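Local coordinates for protein molybdopterin adenylyltransferase (Pyrococcus furiosus, PDB 4LHB) that catalyses the ATP-dependent adenylylation of molybdopterin, a step in the biosynthesis of the molybdenum or tungsten cofactor, and assembles as a homohexamer, at residues E109-L114 and V156-G161; A127-E132 and V166-E171. All coordinates share one frame; numbering follows the deposited sequence.

Interaction 1. Residues E109-L114 and V156-G161. With SO4 (sulfate ion), chain F.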
# COMPACT_ATOMS: atom_id res chain seq x y z
N GLU C 109 -2.78 10.30 -9.12
CA GLU C 109 -2.14 8.98 -9.23
C GLU C 109 -0.66 9.10 -9.67
O GLU C 109 0.18 8.36 -9.20
CB GLU C 109 -2.93 8.08 -10.19
CG GLU C 109 -4.32 7.75 -9.71
CD GLU C 109 -5.38 8.82 -10.00
OE1 GLU C 109 -5.11 9.89 -10.67
OE2 GLU C 109 -6.52 8.57 -9.53
N SER C 110 -0.33 10.07 -10.52
CA SER C 110 1.06 10.15 -10.95
C SER C 110 2.00 10.75 -9.86
O SER C 110 3.11 10.26 -9.64
CB SER C 110 1.16 10.92 -12.28
OG SER C 110 0.11 10.51 -13.15
N ILE C 111 1.49 11.76 -9.15
CA ILE C 111 2.28 12.56 -8.21
C ILE C 111 2.27 11.98 -6.79
O ILE C 111 3.31 11.75 -6.20
CB ILE C 111 1.75 14.03 -8.21
CG1 ILE C 111 2.07 14.67 -9.55
CG2 ILE C 111 2.38 14.87 -7.10
CD1 ILE C 111 1.33 15.98 -9.77
N LYS C 112 1.10 11.73 -6.24
CA LYS C 112 0.97 11.33 -4.83
C LYS C 112 1.96 10.27 -4.36
O LYS C 112 2.47 10.38 -3.26
CB LYS C 112 -0.45 10.87 -4.57
CG LYS C 112 -0.75 10.47 -3.15
CD LYS C 112 -2.28 10.48 -2.92
CE LYS C 112 -2.68 9.80 -1.62
NZ LYS C 112 -4.10 10.02 -1.28
N PRO C 113 2.25 9.24 -5.18
CA PRO C 113 3.17 8.24 -4.65
C PRO C 113 4.62 8.75 -4.44
O PRO C 113 5.43 8.07 -3.82
CB PRO C 113 3.08 7.09 -5.70
CG PRO C 113 1.98 7.45 -6.67
CD PRO C 113 1.84 8.94 -6.57
N LEU C 114 4.96 9.93 -4.93
CA LEU C 114 6.26 10.54 -4.67
C LEU C 114 6.39 11.30 -3.31
O LEU C 114 7.52 11.56 -2.83
CB LEU C 114 6.61 11.50 -5.81
CG LEU C 114 6.71 10.89 -7.21
CD1 LEU C 114 7.18 11.92 -8.25
CD2 LEU C 114 7.62 9.65 -7.18
N VAL C 156 4.08 20.34 -3.38
CA VAL C 156 3.27 20.23 -4.59
C VAL C 156 1.81 20.26 -4.17
O VAL C 156 1.42 19.57 -3.25
CB VAL C 156 3.59 18.92 -5.39
CG1 VAL C 156 2.74 18.86 -6.69
CG2 VAL C 156 5.11 18.81 -5.62
N PHE C 157 1.06 21.15 -4.79
CA PHE C 157 -0.35 21.27 -4.62
C PHE C 157 -0.96 20.81 -5.97
O PHE C 157 -0.50 21.23 -7.07
CB PHE C 157 -0.71 22.75 -4.38
CG PHE C 157 -0.19 23.32 -3.10
CD1 PHE C 157 -0.88 23.14 -1.90
CD2 PHE C 157 0.98 24.07 -3.07
CE1 PHE C 157 -0.37 23.67 -0.72
CE2 PHE C 157 1.47 24.61 -1.89
CZ PHE C 157 0.81 24.40 -0.72
N SER C 158 -2.01 20.00 -5.91
CA SER C 158 -2.71 19.61 -7.12
C SER C 158 -4.14 19.96 -6.97
O SER C 158 -4.83 19.50 -6.07
CB SER C 158 -2.52 18.12 -7.43
OG SER C 158 -1.16 17.96 -7.81
N LEU C 159 -4.57 20.82 -7.88
CA LEU C 159 -5.89 21.42 -7.85
C LEU C 159 -6.72 20.98 -9.04
O LEU C 159 -6.15 20.57 -10.05
CB LEU C 159 -5.69 22.93 -7.92
CG LEU C 159 -4.78 23.58 -6.88
CD1 LEU C 159 -4.67 25.06 -7.25
CD2 LEU C 159 -5.36 23.38 -5.50
N PRO C 160 -8.05 21.04 -8.91
CA PRO C 160 -8.92 20.81 -10.06
C PRO C 160 -8.74 21.87 -11.11
O PRO C 160 -7.99 22.82 -10.92
CB PRO C 160 -10.35 20.90 -9.49
CG PRO C 160 -10.19 20.60 -8.04
CD PRO C 160 -8.82 21.07 -7.65
N GLY C 161 -9.43 21.68 -12.22
CA GLY C 161 -9.22 22.43 -13.43
C GLY C 161 -10.03 23.69 -13.50
O GLY C 161 -9.53 24.68 -14.03
S SO4 F . -10.37 18.34 -13.16
O1 SO4 F . -10.15 18.86 -14.53
O2 SO4 F . -10.99 17.01 -13.15
O3 SO4 F . -9.03 18.18 -12.53
O4 SO4 F . -11.28 19.25 -12.39
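Ile111, on helix 107-111, lays its two arms against the strand that carries Val156 and Ser158. Its CG2 meets Val156 CG1 at 4.0 Å, the two branched side chains crossing obliquely. The other arm runs beside the backbone N (chi1 -68°) and then stretches out (chi2 167°), which brings CD1 to 3.7 Å from Ser158 OG. A beta-branched residue serves both neighbours from one position, and the small serine leaves room for the methyl end. The hydroxyl of Ser158 is buried but satisfied by a hydrogen bond with Thr95 on strand 92-96. Val156 and Ser158 face the helix, whereas Phe157 points away from it and its ring packs on helix 163-184, as expected when layers of helices cover both faces of the alpha/beta sheet of the MoaB/Mog fold. Beyond Leu159 the chain leaves the strand and the packing gives way to an open end. There Gly161 N donates to sulfate O4 over 3.1 Å in a nearly straight bond (167°), and Pro160 CB lies 3.5 Å from the same oxygen. Thr99 N is a second donor to this anion, which probably came from the crystallisation liquor.

Interaction 2. Residues A127-E132 and V166-E171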
# COMPACT_ATOMS: atom_id res chain seq x y z
N ALA C 127 -13.55 21.44 2.68
CA ALA C 127 -14.37 22.18 3.67
C ALA C 127 -14.72 23.56 3.14
O ALA C 127 -15.87 23.95 3.16
CB ALA C 127 -13.70 22.27 5.03
N LYS C 128 -13.75 24.30 2.63
CA LYS C 128 -14.09 25.62 2.12
C LYS C 128 -15.05 25.49 0.94
O LYS C 128 -16.03 26.21 0.84
CB LYS C 128 -12.83 26.42 1.72
CG LYS C 128 -13.09 27.88 1.34
CD LYS C 128 -13.52 28.73 2.54
CE LYS C 128 -13.95 30.16 2.16
NZ LYS C 128 -15.43 30.34 2.02
N SER C 129 -14.77 24.56 0.03
CA SER C 129 -15.56 24.37 -1.18
C SER C 129 -16.99 24.00 -0.89
O SER C 129 -17.88 24.35 -1.65
CB SER C 129 -14.96 23.29 -2.05
OG SER C 129 -13.79 23.76 -2.67
N TYR C 130 -17.21 23.26 0.18
CA TYR C 130 -18.55 22.84 0.52
C TYR C 130 -19.50 24.03 0.62
O TYR C 130 -20.65 23.93 0.26
CB TYR C 130 -18.51 22.04 1.81
CG TYR C 130 -19.85 21.57 2.29
CD1 TYR C 130 -20.19 20.21 2.27
CD2 TYR C 130 -20.78 22.47 2.81
CE1 TYR C 130 -21.44 19.77 2.74
CE2 TYR C 130 -22.02 22.04 3.28
CZ TYR C 130 -22.35 20.70 3.25
OH TYR C 130 -23.59 20.34 3.73
N GLU C 131 -19.03 25.17 1.09
CA GLU C 131 -19.88 26.36 1.20
C GLU C 131 -20.41 26.81 -0.18
O GLU C 131 -21.56 27.24 -0.28
CB GLU C 131 -19.13 27.51 1.87
CG GLU C 131 -18.61 27.19 3.27
CD GLU C 131 -17.54 28.18 3.76
OE1 GLU C 131 -17.37 29.27 3.14
OE2 GLU C 131 -16.88 27.87 4.78
N GLU C 132 -19.60 26.70 -1.23
CA GLU C 132 -20.05 27.16 -2.53
C GLU C 132 -20.65 26.01 -3.38
O GLU C 132 -21.37 26.29 -4.34
CB GLU C 132 -18.94 27.94 -3.25
CG GLU C 132 -18.21 28.93 -2.32
CD GLU C 132 -17.95 30.29 -2.94
OE1 GLU C 132 -17.04 31.00 -2.46
OE2 GLU C 132 -18.66 30.66 -3.91
N VAL C 166 -9.94 26.62 -8.68
CA VAL C 166 -8.59 27.14 -8.52
C VAL C 166 -8.49 28.34 -7.55
O VAL C 166 -7.53 28.45 -6.77
CB VAL C 166 -7.96 27.45 -9.86
CG1 VAL C 166 -6.77 28.36 -9.66
CG2 VAL C 166 -7.56 26.15 -10.50
N LYS C 167 -9.51 29.19 -7.55
CA LYS C 167 -9.51 30.36 -6.67
C LYS C 167 -9.64 29.93 -5.22
O LYS C 167 -8.96 30.47 -4.37
CB LYS C 167 -10.63 31.33 -7.02
CG LYS C 167 -10.41 32.15 -8.28
CD LYS C 167 -11.66 32.97 -8.67
CE LYS C 167 -12.21 33.80 -7.49
NZ LYS C 167 -13.18 34.85 -7.94
N THR C 168 -10.49 28.94 -4.93
CA THR C 168 -10.59 28.44 -3.57
C THR C 168 -9.26 27.83 -3.14
O THR C 168 -8.82 28.05 -2.02
CB THR C 168 -11.70 27.39 -3.42
OG1 THR C 168 -12.80 27.71 -4.28
CG2 THR C 168 -12.21 27.34 -1.99
N GLY C 169 -8.59 27.10 -4.02
CA GLY C 169 -7.25 26.56 -3.70
C GLY C 169 -6.18 27.62 -3.44
O GLY C 169 -5.32 27.52 -2.52
N LEU C 170 -6.24 28.66 -4.26
CA LEU C 170 -5.35 29.80 -4.11
C LEU C 170 -5.55 30.53 -2.78
O LEU C 170 -4.60 30.97 -2.14
CB LEU C 170 -5.50 30.74 -5.29
CG LEU C 170 -4.80 30.24 -6.55
CD1 LEU C 170 -5.26 31.02 -7.79
CD2 LEU C 170 -3.29 30.22 -6.39
N GLU C 171 -6.77 30.65 -2.32
CA GLU C 171 -6.94 31.25 -1.01
C GLU C 171 -6.05 30.49 0.01
O GLU C 171 -5.35 31.08 0.84
CB GLU C 171 -8.41 31.17 -0.60
CG GLU C 171 -9.26 32.44 -0.71
CD GLU C 171 -10.44 32.40 0.29
OE1 GLU C 171 -10.19 32.19 1.52
OE2 GLU C 171 -11.61 32.56 -0.14
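Apolar packing between Lys128 and Thr168 forms the middle of this contact. The methyl CG2 of Thr168 presses on the aliphatic stem of Lys128, 3.5 Å from its CG and 3.9 Å from its CB. With CG2 anti to the backbone N and OG1 turned back beside that nitrogen (chi1 -35°), the threonine offers its methyl to the other helix and keeps its hydroxyl for its own. Ser129 flanks the same methyl, its OG 4.0 Å from Thr168 CG2. The residue types suit the place: a short threonine methyl can rest on the lysine stem, and a serine is small enough to fit beside it. The axes of segments 127-132 and 166-171 approach to 10.2 Å and run closer to antiparallel than perpendicular, at 140°.

The hydroxyls form hydrogen bonds within their own helices: Thr168 OG1 with Asn164 O, and Ser129 OG with Phe125 O. Each thus has a backbone carbonyl as partner one turn back.

Charge gathers at the more open edge. Lys128 bends at chi2 (68°), and its NZ makes a salt bridge with Glu131 OE1 on its own helix, though the modelled length is too short to be trusted. From the other helix, Glu171 OE2 comes to 4.1 Å from Lys128 CE but stays 4.9 Å from NZ, so the opposite charges probably attract without pairing directly. The other oxygen of Glu171, OE1, is hydrogen-bonded to Tyr135 OH of a neighbouring subunit.

That subunit also packs on Lys128, Ala127 and Glu131, placing the contact beside an interface of the hexamer. Within the chain, helix 121-133 lies outside helix 163-184, which follows strand 153-159 and whose Val166, Lys167 and Leu170 reach helix 51-60.

Overall arrangement
The centres of the two contacts lie about 17 Å apart, interaction 1 about 7 Å from the centre of the folded chain and interaction 2 about 14 Å from it. Their segments alternate in sequence: 109-114, 127-132, 156-161, 166-171. Strand 153-159 of the mixed sheet is followed, after a short turn, by helix 163-184, so the second partners of both contacts are consecutive elements. They also touch, through Pro160 O and Val166 CG2 at 3.4 Å and through Leu159 CD2 and Gly169 CA at 4.1 Å. Packing thus runs through the probable molybdopterin-binding domain from helix 107-111 to helix 121-133, and segments 109-114 and 127-132 at its two ends border different neighbouring subunits of the hexamer.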